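Side-chain contact in centromeric protein-C, isoform A (Drosophila melanogaster, PDB 6O2K), which probably serves as an adaptor linking centromeric chromatin to other kinetochore proteins, the part described here being its dimeric cupin domain: residues B[11-16]-B[22-27]. Sequence-based numbering, arbitrary orientation. Where two conformers were deposited one is given.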
ATOM      1  N   SER B  11     -11.343  -2.518  -7.976  1.00 23.70           N
ATOM      2  CA  SER B  11      -9.974  -2.953  -7.724  0.51 22.05           C
ATOM      3  C   SER B  11      -9.252  -3.276  -9.028  1.00 23.31           C
ATOM      4  O   SER B  11      -8.080  -2.908  -9.224  1.00 21.86           O
ATOM      5  CB  SER B  11     -10.002  -4.168  -6.794  0.51 21.99           C
ATOM      6  OG  SER B  11      -8.725  -4.741  -6.622  0.51 20.43           O
ATOM      7  N   THR B  12      -9.937  -3.963  -9.939  1.00 25.09           N
ATOM      8  CA  THR B  12      -9.314  -4.313 -11.207  1.00 27.28           C
ATOM      9  C   THR B  12      -9.043  -3.074 -12.055  1.00 27.05           C
ATOM     10  O   THR B  12      -8.001  -2.986 -12.715  1.00 28.20           O
ATOM     11  CB  THR B  12     -10.206  -5.317 -11.945  1.00 31.13           C
ATOM     12  OG1 THR B  12     -10.029  -6.608 -11.347  1.00 28.57           O
ATOM     13  CG2 THR B  12      -9.853  -5.382 -13.426  1.00 33.92           C
ATOM     14  N   LYS B  13      -9.962  -2.103 -12.054  1.00 24.19           N
ATOM     15  CA  LYS B  13      -9.713  -0.869 -12.788  1.00 23.02           C
ATOM     16  C   LYS B  13      -8.477  -0.163 -12.244  1.00 23.14           C
ATOM     17  O   LYS B  13      -7.602   0.260 -13.014  1.00 22.79           O
ATOM     18  CB  LYS B  13     -10.938   0.048 -12.723  1.00 27.06           C
ATOM     19  CG  LYS B  13     -10.747   1.362 -13.474  1.00 27.80           C
ATOM     20  CD  LYS B  13     -12.082   2.083 -13.733  1.00 36.15           C
ATOM     21  CE  LYS B  13     -12.650   2.674 -12.437  1.00 41.39           C
ATOM     22  NZ  LYS B  13     -13.722   3.687 -12.683  1.00 43.77           N
ATOM     23  N   LEU B  14      -8.376  -0.053 -10.911  1.00 22.83           N
ATOM     24  CA  LEU B  14      -7.194   0.561 -10.309  1.00 22.28           C
ATOM     25  C   LEU B  14      -5.922  -0.149 -10.757  1.00 23.52           C
ATOM     26  O   LEU B  14      -4.958   0.497 -11.191  1.00 22.59           O
ATOM     27  CB  LEU B  14      -7.296   0.552  -8.781  1.00 20.58           C
ATOM     28  CG  LEU B  14      -5.991   0.891  -8.037  1.00 21.94           C
ATOM     29  CD1 LEU B  14      -5.619   2.357  -8.266  1.00 24.73           C
ATOM     30  CD2 LEU B  14      -6.091   0.596  -6.538  1.00 19.38           C
ATOM     31  N   MET B  15      -5.897  -1.483 -10.661  1.00 21.87           N
ATOM     32  CA  MET B  15      -4.658  -2.197 -10.976  1.00 24.99           C
ATOM     33  C   MET B  15      -4.316  -2.104 -12.463  1.00 21.09           C
ATOM     34  O   MET B  15      -3.134  -1.985 -12.827  1.00 26.64           O
ATOM     35  CB  MET B  15      -4.751  -3.654 -10.529  1.00 27.61           C
ATOM     36  CG  MET B  15      -3.420  -4.416 -10.553  1.00 35.64           C
ATOM     37  SD  MET B  15      -2.054  -3.644  -9.655  1.00 36.40           S
ATOM     38  CE  MET B  15      -2.716  -3.535  -7.990  1.00 36.00           C
ATOM     39  N   GLN B  16      -5.325  -2.149 -13.334  1.00 23.10           N
ATOM     40  CA  GLN B  16      -5.071  -1.964 -14.761  1.00 25.04           C
ATOM     41  C   GLN B  16      -4.491  -0.584 -15.037  1.00 24.22           C
ATOM     42  O   GLN B  16      -3.601  -0.431 -15.884  1.00 32.93           O
ATOM     43  CB  GLN B  16      -6.363  -2.180 -15.548  1.00 30.78           C
ATOM     44  CG  GLN B  16      -6.792  -3.632 -15.584  1.00 39.24           C
ATOM     45  CD  GLN B  16      -7.046  -4.123 -16.988  1.00 56.33           C
ATOM     46  OE1 GLN B  16      -7.881  -3.573 -17.708  1.00 61.72           O
ATOM     47  NE2 GLN B  16      -6.315  -5.156 -17.395  1.00 61.12           N
ATOM     48  N   GLY B  22      -4.690   0.042 -18.744  1.00 38.26           N
ATOM     49  CA  GLY B  22      -6.024   0.593 -18.739  1.00 38.56           C
ATOM     50  C   GLY B  22      -6.002   2.103 -18.791  1.00 46.31           C
ATOM     51  O   GLY B  22      -5.217   2.746 -18.085  1.00 45.54           O
ATOM     52  N   ASP B  23      -6.853   2.677 -19.638  1.00 48.04           N
ATOM     53  CA  ASP B  23      -6.925   4.117 -19.837  1.00 50.87           C
ATOM     54  C   ASP B  23      -7.997   4.781 -18.983  1.00 51.47           C
ATOM     55  O   ASP B  23      -8.040   6.013 -18.922  1.00 56.93           O
ATOM     56  CB  ASP B  23      -7.204   4.424 -21.308  1.00 58.27           C
ATOM     57  CG  ASP B  23      -8.554   3.903 -21.756  1.00 67.15           C
ATOM     58  OD1 ASP B  23      -9.465   4.726 -21.989  1.00 72.62           O
ATOM     59  OD2 ASP B  23      -8.711   2.666 -21.853  1.00 70.73           O
ATOM     60  N   ALA B  24      -8.886   4.008 -18.371  1.00 46.85           N
ATOM     61  CA  ALA B  24      -9.847   4.574 -17.437  1.00 39.81           C
ATOM     62  C   ALA B  24      -9.153   4.797 -16.102  1.00 34.48           C
ATOM     63  O   ALA B  24      -8.589   3.848 -15.549  1.00 29.48           O
ATOM     64  CB  ALA B  24     -11.043   3.654 -17.254  1.00 37.87           C
ATOM     65  N   PRO B  25      -9.147   6.015 -15.568  1.00 40.29           N
ATOM     66  CA  PRO B  25      -8.514   6.253 -14.269  1.00 37.08           C
ATOM     67  C   PRO B  25      -9.365   5.695 -13.143  1.00 32.75           C
ATOM     68  O   PRO B  25     -10.575   5.472 -13.319  1.00 29.71           O
ATOM     69  CB  PRO B  25      -8.431   7.785 -14.196  1.00 40.14           C
ATOM     70  CG  PRO B  25      -9.586   8.246 -15.011  1.00 46.83           C
ATOM     71  CD  PRO B  25      -9.696   7.253 -16.149  1.00 47.92           C
ATOM     72  N   PRO B  26      -8.774   5.463 -11.972  1.00 28.77           N
ATOM     73  CA  PRO B  26      -9.581   5.081 -10.809  1.00 25.81           C
ATOM     74  C   PRO B  26     -10.685   6.104 -10.576  1.00 29.38           C
ATOM     75  O   PRO B  26     -10.574   7.270 -10.956  1.00 31.53           O
ATOM     76  CB  PRO B  26      -8.570   5.071  -9.651  1.00 27.98           C
ATOM     77  CG  PRO B  26      -7.221   5.066 -10.290  1.00 29.06           C
ATOM     78  CD  PRO B  26      -7.374   5.744 -11.616  1.00 26.94           C
ATOM     79  N   SER B  27     -11.771   5.649  -9.968  1.00 29.29           N
ATOM     80  CA  SER B  27     -12.928   6.512  -9.778  1.00 34.99           C
ATOM     81  C   SER B  27     -12.623   7.642  -8.798  1.00 31.20           C
ATOM     82  O   SER B  27     -11.865   7.480  -7.840  1.00 23.52           O
ATOM     83  CB  SER B  27     -14.111   5.690  -9.271  1.00 45.48           C
ATOM     84  OG  SER B  27     -13.711   4.781  -8.256  1.00 52.93           O
TER
HETATM   85  O   HOH W   1      -8.008   1.364 -15.622  1.00 26.98           O
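Lys13 lays the methylenes of its long side chain along the backbone of residues 24-27, its CE 3.6 Å from Pro25 O and its CD 4.0 Å from Ala24 CB. CG stands anti to the backbone N (chi1 -180°), which carries the chain out from the helix, and a bend at chi3 (72°) turns the end along the loop, bringing NZ to 4.0 Å from Ser27 CB. A lysine suits this half-open border: its aliphatic part covers the loop while the ammonium group stays near the partly exposed Ser27. The buried side is apolar, with one methyl of Leu14, CD1, meeting the ring of Pro26 at CG, 3.7 Å away. Proline offers a compact hydrocarbon surface here and, with Pro25, helps hold residues 24-27 in an extended, polyproline II-like conformation. Closer to the turn, Gly22 N gives Gln16 O a weak, bent hydrogen bond of 3.1 Å; glycine, having no side chain, lets the backbone come close, Gln16 CA and Gly22 CA being 4.8 Å apart. Between these points one water donates to both Lys13 O and Ala24 O, joining two carbonyls that cannot bond to each other. The chain thus doubles back beside helix 6-19. Ala40, in the loop after strand 37-38, packs on Leu14 and Pro26, while at the dimer interface the second subunit sets its Gly114, between strands 107-112 and 116-119, on Leu14 and its Arg112, ending strand 107-112, on Ser27.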